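Local coordinates for succinate dehydrogenase subunit A (Mycolicibacterium smegmatis, PDB 7D6V), which probably oxidises succinate with its bound FAD, as the flavoprotein subunit of a membrane-associated succinate dehydrogenase of the respiratory chain, at residues G122-P127 with N422-N427; V69-T74 with R85-H90. One frame throughout, in Å; residues are numbered along the deposited sequence.

Contact 1: residues G122-P127 with N422-N427. With FAD (flavin-adenine dinucleotide), chain D.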
loop_
_atom_site.group_PDB
_atom_site.type_symbol
_atom_site.label_atom_id
_atom_site.label_comp_id
_atom_site.label_asym_id
_atom_site.label_seq_id
_atom_site.Cartn_x
_atom_site.Cartn_y
_atom_site.Cartn_z
ATOM N N GLY A 122 5.706 18.532 14.667
ATOM C CA GLY A 122 6.735 19.517 14.931
ATOM C C GLY A 122 6.298 20.962 15.042
ATOM O O GLY A 122 6.389 21.554 16.122
ATOM N N GLY A 123 5.827 21.547 13.947
ATOM C CA GLY A 123 5.541 22.964 13.923
ATOM C C GLY A 123 4.146 23.384 14.316
ATOM O O GLY A 123 3.824 24.571 14.220
ATOM N N HIS A 124 3.304 22.458 14.761
ATOM C CA HIS A 124 1.931 22.763 15.134
ATOM C C HIS A 124 1.829 22.995 16.635
ATOM O O HIS A 124 2.444 22.278 17.429
ATOM C CB HIS A 124 0.991 21.636 14.711
ATOM C CG HIS A 124 1.111 21.258 13.267
ATOM N ND1 HIS A 124 0.369 21.861 12.276
ATOM C CD2 HIS A 124 1.887 20.338 12.649
ATOM C CE1 HIS A 124 0.680 21.328 11.110
ATOM N NE2 HIS A 124 1.600 20.401 11.308
ATOM N N THR A 125 1.047 24.006 17.017
ATOM C CA THR A 125 0.880 24.330 18.431
ATOM C C THR A 125 0.036 23.288 19.156
ATOM O O THR A 125 0.279 23.005 20.334
ATOM C CB THR A 125 0.255 25.718 18.576
ATOM O OG1 THR A 125 1.079 26.682 17.915
ATOM C CG2 THR A 125 0.124 26.104 20.038
ATOM N N TYR A 126 -0.934 22.699 18.476
ATOM C CA TYR A 126 -1.886 21.774 19.066
ATOM C C TYR A 126 -1.952 20.513 18.221
ATOM O O TYR A 126 -1.583 20.530 17.043
ATOM C CB TYR A 126 -3.276 22.419 19.167
ATOM C CG TYR A 126 -3.329 23.609 20.096
ATOM C CD1 TYR A 126 -3.740 24.848 19.641
ATOM C CD2 TYR A 126 -2.958 23.491 21.424
ATOM C CE1 TYR A 126 -3.789 25.934 20.482
ATOM C CE2 TYR A 126 -3.001 24.573 22.273
ATOM C CZ TYR A 126 -3.419 25.792 21.797
ATOM O OH TYR A 126 -3.464 26.873 22.640
ATOM N N PRO A 127 -2.399 19.395 18.797
ATOM C CA PRO A 127 -2.548 18.167 18.002
ATOM C C PRO A 127 -3.589 18.354 16.910
ATOM O O PRO A 127 -4.745 18.690 17.179
ATOM C CB PRO A 127 -2.987 17.124 19.038
ATOM C CG PRO A 127 -2.645 17.712 20.357
ATOM C CD PRO A 127 -2.775 19.182 20.204
ATOM N N ASN A 422 9.067 26.906 3.565
ATOM C CA ASN A 422 9.119 25.646 4.286
ATOM C C ASN A 422 7.697 25.204 4.574
ATOM O O ASN A 422 6.835 26.030 4.874
ATOM C CB ASN A 422 9.913 25.787 5.591
ATOM C CG ASN A 422 10.225 24.453 6.227
ATOM O OD1 ASN A 422 10.747 23.548 5.578
ATOM N ND2 ASN A 422 9.910 24.323 7.507
ATOM N N ARG A 423 7.460 23.906 4.465
ATOM C CA ARG A 423 6.162 23.310 4.722
ATOM C C ARG A 423 6.104 22.685 6.110
ATOM O O ARG A 423 7.086 22.130 6.610
ATOM C CB ARG A 423 5.848 22.253 3.667
ATOM C CG ARG A 423 6.808 21.092 3.734
ATOM C CD ARG A 423 6.541 20.052 2.692
ATOM N NE ARG A 423 5.269 19.401 2.935
ATOM C CZ ARG A 423 5.127 18.378 3.767
ATOM N NH1 ARG A 423 6.178 17.895 4.413
ATOM N NH2 ARG A 423 3.937 17.838 3.948
ATOM N N LEU A 424 4.940 22.808 6.738
ATOM C CA LEU A 424 4.641 22.051 7.942
ATOM C C LEU A 424 4.255 20.631 7.563
ATOM O O LEU A 424 3.599 20.405 6.545
ATOM C CB LEU A 424 3.500 22.700 8.725
ATOM C CG LEU A 424 3.791 23.815 9.726
ATOM C CD1 LEU A 424 4.403 24.999 9.036
ATOM C CD2 LEU A 424 2.513 24.230 10.421
ATOM N N GLY A 425 4.676 19.672 8.376
ATOM C CA GLY A 425 4.228 18.313 8.175
ATOM C C GLY A 425 2.737 18.201 8.400
ATOM O O GLY A 425 2.217 18.704 9.399
ATOM N N GLY A 426 2.036 17.546 7.480
ATOM C CA GLY A 426 0.601 17.415 7.537
ATOM C C GLY A 426 -0.152 18.440 6.719
ATOM O O GLY A 426 -1.321 18.210 6.386
ATOM N N ASN A 427 0.489 19.558 6.379
ATOM C CA ASN A 427 -0.195 20.613 5.641
ATOM C C ASN A 427 -0.376 20.256 4.176
ATOM O O ASN A 427 -1.316 20.741 3.540
ATOM C CB ASN A 427 0.574 21.925 5.767
ATOM C CG ASN A 427 0.062 22.799 6.888
ATOM O OD1 ASN A 427 -0.790 22.391 7.671
ATOM N ND2 ASN A 427 0.594 24.007 6.980
HETATM P PA FAD D . 0.540 12.992 -6.582
HETATM O O1A FAD D . -0.668 12.292 -6.083
HETATM O O2A FAD D . 1.855 12.696 -5.971
HETATM O O5B FAD D . 0.676 12.638 -8.133
HETATM C C5B FAD D . 0.267 13.502 -9.177
HETATM C C4B FAD D . -0.425 12.701 -10.267
HETATM O O4B FAD D . -0.202 13.300 -11.539
HETATM C C3B FAD D . 0.067 11.280 -10.401
HETATM O O3B FAD D . -1.077 10.455 -10.567
HETATM C C2B FAD D . 0.848 11.268 -11.689
HETATM O O2B FAD D . 0.819 10.004 -12.339
HETATM C C1B FAD D . 0.119 12.302 -12.494
HETATM N N9A FAD D . 0.975 12.852 -13.557
HETATM C C8A FAD D . 2.155 13.450 -13.398
HETATM N N7A FAD D . 2.659 13.834 -14.585
HETATM C C5A FAD D . 1.786 13.472 -15.530
HETATM C C6A FAD D . 1.692 13.570 -16.994
HETATM N N6A FAD D . 2.661 14.151 -17.718
HETATM N N1A FAD D . 0.606 13.061 -17.586
HETATM C C2A FAD D . -0.379 12.483 -16.894
HETATM N N3A FAD D . -0.358 12.359 -15.569
HETATM C C4A FAD D . 0.676 12.826 -14.845
HETATM N N1 FAD D . 3.043 15.143 3.079
HETATM C C2 FAD D . 2.466 15.200 4.295
HETATM O O2 FAD D . 1.716 16.147 4.547
HETATM N N3 FAD D . 2.665 14.285 5.245
HETATM C C4 FAD D . 3.462 13.242 5.055
HETATM O O4 FAD D . 3.630 12.405 5.951
HETATM C C4X FAD D . 4.139 13.095 3.757
HETATM N N5 FAD D . 4.956 12.062 3.499
HETATM C C5X FAD D . 5.554 11.957 2.303
HETATM C C6 FAD D . 6.391 10.883 2.052
HETATM C C7 FAD D . 7.016 10.768 0.825
HETATM C C7M FAD D . 7.927 9.611 0.542
HETATM C C8 FAD D . 6.787 11.789 -0.217
HETATM C C8M FAD D . 7.463 11.663 -1.550
HETATM C C9 FAD D . 5.949 12.861 0.024
HETATM C C9A FAD D . 5.328 12.978 1.251
HETATM N N10 FAD D . 4.483 14.063 1.499
HETATM C C10 FAD D . 3.872 14.139 2.753
HETATM C "C1'" FAD D . 4.232 15.073 0.479
HETATM C "C2'" FAD D . 2.855 14.841 -0.134
HETATM O "O2'" FAD D . 2.588 13.445 -0.229
HETATM C "C3'" FAD D . 2.743 15.406 -1.538
HETATM O "O3'" FAD D . 2.861 16.820 -1.469
HETATM C "C4'" FAD D . 1.395 15.060 -2.149
HETATM O "O4'" FAD D . 1.257 13.649 -2.238
HETATM C "C5'" FAD D . 1.223 15.637 -3.540
HETATM O "O5'" FAD D . 0.035 15.082 -4.086
HETATM P P FAD D . -0.515 15.465 -5.532
HETATM O O1P FAD D . -1.931 15.015 -5.592
HETATM O O2P FAD D . -0.209 16.892 -5.819
HETATM O O3P FAD D . 0.364 14.585 -6.551
#
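Gly-123 and Leu-424 bring two irregular loop segments to their nearest approach, CA to CA 6.1 Å. Segment 122-127 joins strands 118-119 and 129-130, whereas 422-427 runs into helix 427-448, with Gly-426 at its N-cap. There Asn-427 N bonds back to Leu-424 O, tightening the turn. Gly-426 has a positive phi (96°), which glycine adopts readily.

His-124 carries the contact. With chi1 at -53° its CG stands anti to the carbonyl carbon, and the imidazole reaches across to the carbonyl of Gly-425. NE2 donates to Gly-425 O at 2.6 Å; the oxygen lies near the ring plane, and the donor approaches nearly along the C=O axis. Leu-424 lays CD2 over one ring face, 3.9 Å from the centroid, in a CH-pi contact. Histidine suits this place because its edge can bond while its face packs on a methyl. At another edge position, Asn-427 OD1 is 3.9 Å from His-124 CE1, but the amide of Asn-427 is held from helix 67-76, OD1 by His-70 NE2 and ND2 by Thr-74 OG1.

Arg-423 turns to the flavin, its NH2 2.9 Å from FAD O2, which lies at the edge of the guanidinium, and 3.0 Å from FAD N1. Ser-428 OG hydrogen-bonds the same NH2, and Tyr-389 makes a cation-pi contact with the arginine. The amide N of Gly-426 makes a weak hydrogen bond to O2 (3.3 Å). The imidazole thus fixes the carbonyl just before an amide that faces the flavin, while the arginine and the start of the helix would probably help to stabilise negative charge at N1 and O2 of a reduced flavin.

Contact 2: residues V69-T74 with R85-H90; sequences VHFGDT and RMAELH
His-70 is the first residue of helix 67-76 to meet helix 84-102 here, its CE1 3.8 Å from CE1 of His-90. The short segments run roughly antiparallel, axes 8.8 Å apart at an angle of 143°. The two imidazoles are steeply inclined, with planes at 77°, and their NE2 atoms bond onward to helix 427-448: His-70 to Asn-427 and His-90 to Ser-430. Histidine provides both a packing surface and a polar end for this three-helix junction.

Phe-71 follows. Its CG lies anti to the backbone N (chi1 169°), which extends the ring over the gap to the backbone at Ala-87 and Glu-88. CD1 comes 3.5 Å from Glu-88 N and 3.9 Å from Ala-87 CB; Ala-87 presents only a methyl group here, and the ring packs against it and the backbone. Glu-88 CB packs against CD1 and CE1, and its carboxylate leads off to salt bridges with Arg-85 and Arg-606.

One turn further on, Thr-74 sets CG2 3.9 Å from Ala-87 CB, while OG1 makes a weak bond to His-70 O and is hydrogen-bonded by Asn-427. No hydrogen bond crosses between the segments, so apolar and ring packing joins them, while NE2 of both histidines, Thr-74 OG1 and the Glu-88 carboxylate are bonded elsewhere.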
loop_
_atom_site.group_PDB
_atom_site.type_symbol
_atom_site.label_atom_id
_atom_site.label_comp_id
_atom_site.label_asym_id
_atom_site.label_seq_id
_atom_site.Cartn_x
_atom_site.Cartn_y
_atom_site.Cartn_z
ATOM N N VAL A 69 -4.942 29.859 14.991
ATOM C CA VAL A 69 -3.712 29.236 15.472
ATOM C C VAL A 69 -3.025 28.473 14.346
ATOM O O VAL A 69 -1.805 28.564 14.170
ATOM C CB VAL A 69 -4.016 28.324 16.675
ATOM C CG1 VAL A 69 -2.754 27.631 17.150
ATOM C CG2 VAL A 69 -4.636 29.127 17.799
ATOM N N HIS A 70 -3.797 27.712 13.569
ATOM C CA HIS A 70 -3.235 26.983 12.438
ATOM C C HIS A 70 -2.666 27.938 11.396
ATOM O O HIS A 70 -1.610 27.676 10.811
ATOM C CB HIS A 70 -4.311 26.086 11.827
ATOM C CG HIS A 70 -3.787 25.066 10.865
ATOM N ND1 HIS A 70 -4.585 24.087 10.317
ATOM C CD2 HIS A 70 -2.549 24.869 10.358
ATOM C CE1 HIS A 70 -3.862 23.332 9.512
ATOM N NE2 HIS A 70 -2.622 23.785 9.519
ATOM N N PHE A 71 -3.355 29.054 11.151
ATOM C CA PHE A 71 -2.863 30.050 10.206
ATOM C C PHE A 71 -1.537 30.640 10.667
ATOM O O PHE A 71 -0.602 30.785 9.871
ATOM C CB PHE A 71 -3.914 31.145 10.025
ATOM C CG PHE A 71 -3.423 32.349 9.277
ATOM C CD1 PHE A 71 -3.182 32.287 7.917
ATOM C CD2 PHE A 71 -3.214 33.547 9.933
ATOM C CE1 PHE A 71 -2.738 33.391 7.232
ATOM C CE2 PHE A 71 -2.769 34.653 9.251
ATOM C CZ PHE A 71 -2.533 34.575 7.897
ATOM N N GLY A 72 -1.436 30.985 11.952
ATOM C CA GLY A 72 -0.179 31.497 12.470
ATOM C C GLY A 72 0.938 30.474 12.405
ATOM O O GLY A 72 2.086 30.810 12.105
ATOM N N ASP A 73 0.616 29.209 12.681
ATOM C CA ASP A 73 1.615 28.151 12.585
ATOM C C ASP A 73 2.116 27.993 11.158
ATOM O O ASP A 73 3.317 27.814 10.930
ATOM C CB ASP A 73 1.033 26.835 13.094
ATOM C CG ASP A 73 0.867 26.815 14.593
ATOM O OD1 ASP A 73 1.273 27.791 15.251
ATOM O OD2 ASP A 73 0.330 25.824 15.117
ATOM N N THR A 74 1.208 28.045 10.184
ATOM C CA THR A 74 1.609 27.936 8.786
ATOM C C THR A 74 2.449 29.133 8.358
ATOM O O THR A 74 3.446 28.975 7.645
ATOM C CB THR A 74 0.371 27.796 7.900
ATOM O OG1 THR A 74 -0.233 26.519 8.126
ATOM C CG2 THR A 74 0.735 27.918 6.432
ATOM N N ARG A 85 -3.425 34.596 1.741
ATOM C CA ARG A 85 -4.788 34.206 1.408
ATOM C C ARG A 85 -4.917 32.693 1.321
ATOM O O ARG A 85 -5.874 32.113 1.849
ATOM C CB ARG A 85 -5.209 34.865 0.097
ATOM C CG ARG A 85 -6.655 34.633 -0.288
ATOM C CD ARG A 85 -7.620 35.005 0.817
ATOM N NE ARG A 85 -8.998 34.911 0.351
ATOM C CZ ARG A 85 -10.049 34.714 1.139
ATOM N NH1 ARG A 85 -11.262 34.639 0.617
ATOM N NH2 ARG A 85 -9.887 34.587 2.445
ATOM N N MET A 86 -3.950 32.032 0.685
ATOM C CA MET A 86 -3.991 30.578 0.584
ATOM C C MET A 86 -3.853 29.925 1.951
ATOM O O MET A 86 -4.549 28.951 2.250
ATOM C CB MET A 86 -2.897 30.086 -0.359
ATOM C CG MET A 86 -3.265 30.175 -1.824
ATOM S SD MET A 86 -1.902 29.743 -2.914
ATOM C CE MET A 86 -2.048 27.962 -2.936
ATOM N N ALA A 87 -2.965 30.453 2.794
ATOM C CA ALA A 87 -2.781 29.893 4.127
ATOM C C ALA A 87 -4.040 30.047 4.969
ATOM O O ALA A 87 -4.479 29.097 5.626
ATOM C CB ALA A 87 -1.587 30.559 4.809
ATOM N N GLU A 88 -4.644 31.235 4.947
ATOM C CA GLU A 88 -5.873 31.460 5.703
ATOM C C GLU A 88 -6.996 30.565 5.205
ATOM O O GLU A 88 -7.745 29.983 6.003
ATOM C CB GLU A 88 -6.282 32.927 5.601
ATOM C CG GLU A 88 -7.706 33.201 6.036
ATOM C CD GLU A 88 -8.258 34.477 5.443
ATOM O OE1 GLU A 88 -7.738 34.923 4.402
ATOM O OE2 GLU A 88 -9.211 35.037 6.020
ATOM N N LEU A 89 -7.118 30.433 3.887
ATOM C CA LEU A 89 -8.208 29.664 3.311
ATOM C C LEU A 89 -8.044 28.181 3.617
ATOM O O LEU A 89 -9.016 27.497 3.959
ATOM C CB LEU A 89 -8.238 29.944 1.810
ATOM C CG LEU A 89 -9.414 29.621 0.912
ATOM C CD1 LEU A 89 -10.594 30.449 1.355
ATOM C CD2 LEU A 89 -9.023 29.993 -0.499
ATOM N N HIS A 90 -6.807 27.681 3.547
ATOM C CA HIS A 90 -6.524 26.307 3.942
ATOM C C HIS A 90 -6.802 26.086 5.421
ATOM O O HIS A 90 -7.328 25.039 5.809
ATOM C CB HIS A 90 -5.072 25.966 3.616
ATOM C CG HIS A 90 -4.591 24.690 4.232
ATOM N ND1 HIS A 90 -3.981 24.645 5.467
ATOM C CD2 HIS A 90 -4.597 23.418 3.771
ATOM C CE1 HIS A 90 -3.647 23.399 5.747
ATOM N NE2 HIS A 90 -4.009 22.635 4.734
#

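In the fold
Both contacts lie on the same side of the chain's centre, about 11 Å apart between centres. In contact 2 every touching residue is buried; contact 1 is mostly buried but has Gly-123 exposed at its margin. Contact 1 joins loops distant in sequence and reaches the flavin directly, through one backbone amide and an arginine. Contact 2 packs helices close in sequence, by side chains set on side chains and on backbone, further from the cofactor, the side chain of His-90 being about 9 Å from FAD. Helix 67-76 touches both loops of contact 1: Asp-73 OD2 accepts from Thr-125 N at 2.7 Å, and Asn-427 ties the start of helix 427-448 to helix 67-76.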